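Local coordinates for protein PfkB family carbohydrate kinase (Listeria grayi DSM 20601, PDB 4GM6) that probably phosphorylates a small sugar or sugar acid as a kinase of the PfkB family, its exact substrate not being established here, at residues L33-S38 and G85-E90; E59-V64 and G328-F333. All blocks are in the same frame, centred on the assembly; numbering follows the deposited sequence.

Contact 1. Residues L33-S38 and G85-E90; sequences LLMRLS and GKMAVE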
# COMPACT_ATOMS: atom_id res chain seq x y z
N LEU C 33 -13.78 18.70 16.64
CA LEU C 33 -13.35 17.65 15.74
C LEU C 33 -11.83 17.59 15.68
O LEU C 33 -11.16 18.62 15.60
CB LEU C 33 -13.89 17.87 14.32
CG LEU C 33 -15.35 17.45 14.12
CD1 LEU C 33 -16.24 18.59 14.57
CD2 LEU C 33 -15.63 17.09 12.67
N LEU C 34 -11.29 16.38 15.69
CA LEU C 34 -9.84 16.18 15.65
C LEU C 34 -9.49 15.37 14.42
O LEU C 34 -10.28 14.53 13.97
CB LEU C 34 -9.37 15.40 16.90
CG LEU C 34 -9.66 16.08 18.22
CD1 LEU C 34 -9.24 15.19 19.40
CD2 LEU C 34 -8.90 17.40 18.23
N MET C 35 -8.31 15.57 13.88
CA MET C 35 -7.85 14.62 12.90
C MET C 35 -6.98 13.59 13.62
O MET C 35 -6.00 13.95 14.29
CB MET C 35 -7.07 15.27 11.77
CG MET C 35 -6.49 14.23 10.81
SD MET C 35 -5.74 14.93 9.33
CE MET C 35 -4.54 16.06 10.03
N ARG C 36 -7.35 12.32 13.53
CA ARG C 36 -6.52 11.29 14.11
C ARG C 36 -5.53 10.76 13.06
O ARG C 36 -5.91 10.57 11.91
CB ARG C 36 -7.34 10.13 14.68
CG ARG C 36 -6.41 8.96 14.94
CD ARG C 36 -6.99 7.80 15.73
NE ARG C 36 -8.37 7.44 15.44
CZ ARG C 36 -8.79 6.22 15.09
NH1 ARG C 36 -10.08 6.00 14.90
NH2 ARG C 36 -7.94 5.23 14.90
N LEU C 37 -4.28 10.57 13.46
CA LEU C 37 -3.21 10.03 12.58
C LEU C 37 -2.64 8.77 13.19
O LEU C 37 -2.00 8.82 14.24
CB LEU C 37 -2.12 11.08 12.39
CG LEU C 37 -2.70 12.37 11.78
CD1 LEU C 37 -2.19 13.61 12.49
CD2 LEU C 37 -2.39 12.47 10.31
N SER C 38 -2.87 7.64 12.51
CA SER C 38 -2.71 6.30 13.09
C SER C 38 -1.60 5.51 12.40
O SER C 38 -1.50 5.55 11.18
CB SER C 38 -4.02 5.52 12.84
OG SER C 38 -4.94 5.76 13.87
N GLY C 85 -9.11 22.03 8.09
CA GLY C 85 -10.43 22.32 8.66
C GLY C 85 -11.55 21.85 7.74
O GLY C 85 -12.58 21.36 8.19
N LYS C 86 -11.34 22.00 6.43
CA LYS C 86 -12.34 21.59 5.46
C LYS C 86 -12.61 20.09 5.50
O LYS C 86 -13.73 19.64 5.29
CB LYS C 86 -11.91 22.02 4.06
CG LYS C 86 -13.03 22.08 3.02
CD LYS C 86 -12.58 22.88 1.80
CE LYS C 86 -13.36 22.52 0.54
NZ LYS C 86 -12.82 21.29 -0.13
N MET C 87 -11.57 19.30 5.78
CA MET C 87 -11.71 17.85 5.80
C MET C 87 -12.67 17.49 6.91
O MET C 87 -13.48 16.56 6.79
CB MET C 87 -10.33 17.18 6.02
CG MET C 87 -9.38 17.34 4.83
SD MET C 87 -7.68 16.79 5.12
CE MET C 87 -7.94 15.11 5.62
N ALA C 88 -12.60 18.24 7.99
CA ALA C 88 -13.48 18.02 9.13
C ALA C 88 -14.92 18.28 8.72
O ALA C 88 -15.82 17.54 9.10
CB ALA C 88 -13.08 18.93 10.28
N VAL C 89 -15.12 19.34 7.94
CA VAL C 89 -16.46 19.72 7.48
C VAL C 89 -16.98 18.69 6.47
O VAL C 89 -18.14 18.26 6.56
CB VAL C 89 -16.46 21.14 6.87
CG1 VAL C 89 -17.85 21.50 6.33
CG2 VAL C 89 -16.04 22.16 7.92
N GLU C 90 -16.14 18.28 5.54
CA GLU C 90 -16.53 17.29 4.53
C GLU C 90 -16.90 15.93 5.18
O GLU C 90 -17.80 15.23 4.72
CB GLU C 90 -15.46 17.15 3.45
CG GLU C 90 -15.10 18.47 2.77
CD GLU C 90 -13.84 18.44 1.89
OE1 GLU C 90 -12.75 18.03 2.36
OE2 GLU C 90 -13.94 18.86 0.71
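L33 and M35 meet A88 and M87 in a buried contact of apolar side chains, with no polar bond between the segments, where the root of a small sheet rests on a helix of the large alpha/beta domain. Strand 34-38 runs between strands 50-56 and 111-115 of that small sheet; helix 83-94 follows strand 73-79 of the central one. The approach is closest at L33, in the turn just before the strand. Its first torsion (chi1 -80°) sets CG beside the backbone N, and the second (chi2 84°) then turns CD2 to the helix, 3.6 Å from the backbone O of A88 and 3.9 Å from the CB of A88. Because alanine has no longer side chain, the branch can settle almost against the helix backbone, while L33 also packs on I55, I75 and T77. Two residues on, M35 is extended through its first two torsions (chi1 175°), and its SD stands 4.3 Å from the CE of M87. That looser pair shares I53 as a common neighbour.

The alternation of the strand sorts its side chains. M35 and L37 also touch a second subunit, at Y113 and L51 respectively, whereas R36 turns to the opposite face, where its NH2 donates to the OG of S38 at 3.2 Å and forms a salt bridge with D287.

A small sheet seated in this way beside a Rossmann-like domain is characteristic of the ribokinase-like fold, where, as in relatives, it probably acts as a lid over the substrate site and, in many of them, as a dimerisation surface.

Contact 2. Residues E59-V64 and G328-F333; sequences EANVAV and GDINPF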
# COMPACT_ATOMS: atom_id res chain seq x y z
N GLU C 59 -18.12 14.05 20.69
CA GLU C 59 -19.47 14.54 20.41
C GLU C 59 -19.80 14.43 18.92
O GLU C 59 -20.90 14.02 18.54
CB GLU C 59 -19.64 15.99 20.91
CG GLU C 59 -19.49 16.13 22.42
CD GLU C 59 -18.08 16.50 22.85
OE1 GLU C 59 -17.13 16.26 22.07
OE2 GLU C 59 -17.91 17.07 23.96
N ALA C 60 -18.85 14.81 18.08
CA ALA C 60 -18.99 14.63 16.63
C ALA C 60 -19.28 13.18 16.23
O ALA C 60 -20.06 12.92 15.31
CB ALA C 60 -17.74 15.10 15.92
N ASN C 61 -18.64 12.23 16.92
CA ASN C 61 -18.88 10.82 16.63
C ASN C 61 -20.31 10.48 17.04
O ASN C 61 -21.03 9.78 16.31
CB ASN C 61 -17.91 9.93 17.40
CG ASN C 61 -16.47 10.12 16.99
OD1 ASN C 61 -16.18 10.69 15.94
ND2 ASN C 61 -15.55 9.65 17.83
N VAL C 62 -20.73 10.98 18.20
CA VAL C 62 -22.09 10.74 18.62
C VAL C 62 -23.06 11.27 17.58
O VAL C 62 -24.05 10.60 17.26
CB VAL C 62 -22.37 11.30 20.03
CG1 VAL C 62 -23.87 11.37 20.28
CG2 VAL C 62 -21.69 10.41 21.06
N ALA C 63 -22.78 12.45 17.04
CA ALA C 63 -23.65 13.04 16.02
C ALA C 63 -23.73 12.17 14.77
O ALA C 63 -24.82 11.89 14.28
CB ALA C 63 -23.18 14.45 15.66
N VAL C 64 -22.58 11.77 14.24
CA VAL C 64 -22.56 10.91 13.06
C VAL C 64 -23.33 9.60 13.32
O VAL C 64 -24.14 9.18 12.50
CB VAL C 64 -21.11 10.60 12.60
CG1 VAL C 64 -21.07 9.43 11.62
CG2 VAL C 64 -20.48 11.84 11.99
N GLY C 328 -11.37 3.59 12.29
CA GLY C 328 -11.88 4.95 12.30
C GLY C 328 -12.73 5.21 13.52
O GLY C 328 -12.85 4.35 14.40
N ASP C 329 -13.34 6.39 13.55
CA ASP C 329 -14.02 6.85 14.76
C ASP C 329 -15.51 6.62 14.78
O ASP C 329 -16.13 6.65 15.84
CB ASP C 329 -13.79 8.35 14.96
CG ASP C 329 -12.55 8.64 15.76
OD1 ASP C 329 -11.50 8.03 15.47
OD2 ASP C 329 -12.66 9.46 16.70
N ILE C 330 -16.11 6.42 13.62
CA ILE C 330 -17.56 6.36 13.56
C ILE C 330 -18.06 4.95 13.24
O ILE C 330 -17.33 4.13 12.69
CB ILE C 330 -18.11 7.38 12.54
CG1 ILE C 330 -17.58 7.07 11.14
CG2 ILE C 330 -17.70 8.80 12.95
CD1 ILE C 330 -18.50 6.16 10.35
N ASN C 331 -19.31 4.70 13.60
CA ASN C 331 -19.96 3.40 13.43
C ASN C 331 -20.74 3.42 12.14
O ASN C 331 -21.63 4.25 11.97
CB ASN C 331 -20.90 3.13 14.62
CG ASN C 331 -21.04 1.65 14.95
OD1 ASN C 331 -20.28 0.82 14.46
ND2 ASN C 331 -22.00 1.33 15.80
N PRO C 332 -20.40 2.53 11.19
CA PRO C 332 -20.97 2.57 9.85
C PRO C 332 -22.27 1.81 9.67
O PRO C 332 -22.84 1.82 8.58
CB PRO C 332 -19.87 1.91 9.00
CG PRO C 332 -19.26 0.90 9.94
CD PRO C 332 -19.35 1.50 11.32
N PHE C 333 -22.76 1.16 10.71
CA PHE C 333 -23.86 0.22 10.53
C PHE C 333 -25.21 0.90 10.62
O PHE C 333 -25.40 1.83 11.42
CB PHE C 333 -23.75 -0.91 11.56
CG PHE C 333 -22.41 -1.60 11.54
CD1 PHE C 333 -22.07 -2.46 10.52
CD2 PHE C 333 -21.49 -1.35 12.54
CE1 PHE C 333 -20.83 -3.08 10.50
CE2 PHE C 333 -20.26 -1.97 12.52
CZ PHE C 333 -19.93 -2.83 11.51
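N61 and D329 join by their side chains while V64, one helical turn on, packs against I330; helix 58-68 is thus fastened to the loop ahead of helix 335-344. The CG of N61 lies anti to its carbonyl carbon (chi1 -65°), which places the carboxamide against the CB and carboxylate of D329. Its ND2 donates to D329 OD2 at 3.1 Å with an N-H...O angle of 161°. The acceptor lies close to the amide plane, whereas the donor reaches the anti side of OD2, somewhat out of the carboxylate plane. The two planes are turned 69° apart, and the CB of D329 also lies 3.5 Å from N61 OD1.

N61 ends a GGAEAN sequence that matches the GG-x-x-x-N motif of PfkB kinases, and its amide is held from several directions: the stronger partner of ND2 is D293 OD2, at the position of the GAGD aspartate of the family, with D329 OD2 as a second acceptor, and OD1 takes a weak bond from the backbone N of G57. The strongest partner of D329, in turn, is R36, which forms a salt bridge with OD1.

Branched side chains make the apolar half. V64 carries CG1 anti to its backbone N, and this methyl meets I330 CG2 at 3.7 Å. The same CG2 faces the helix 3.9 Å from N61 OD1. The two side chains cross at about a right angle, with H95 against both and Q47 of a third subunit against I330.

Both contacts are buried, but the centre of contact 1 lies about 16 Å from the centre of the chain, that of contact 2 about 9 Å. They hold different elements: 33-38 with 85-90 seats the small sheet on the large domain, whereas 59-64 with 328-333 ties a helix to a distant loop within that domain. Accordingly the first relies on apolar side chains without a polar bond and the second mixes a directed amide-carboxylate bond with methyl packing. They nonetheless touch, their centres about 13 Å apart. L33 CG packs on A60 CB at 3.8 Å, and the R36-D329 salt bridge connects the strand of the small sheet directly to the loop of contact 2.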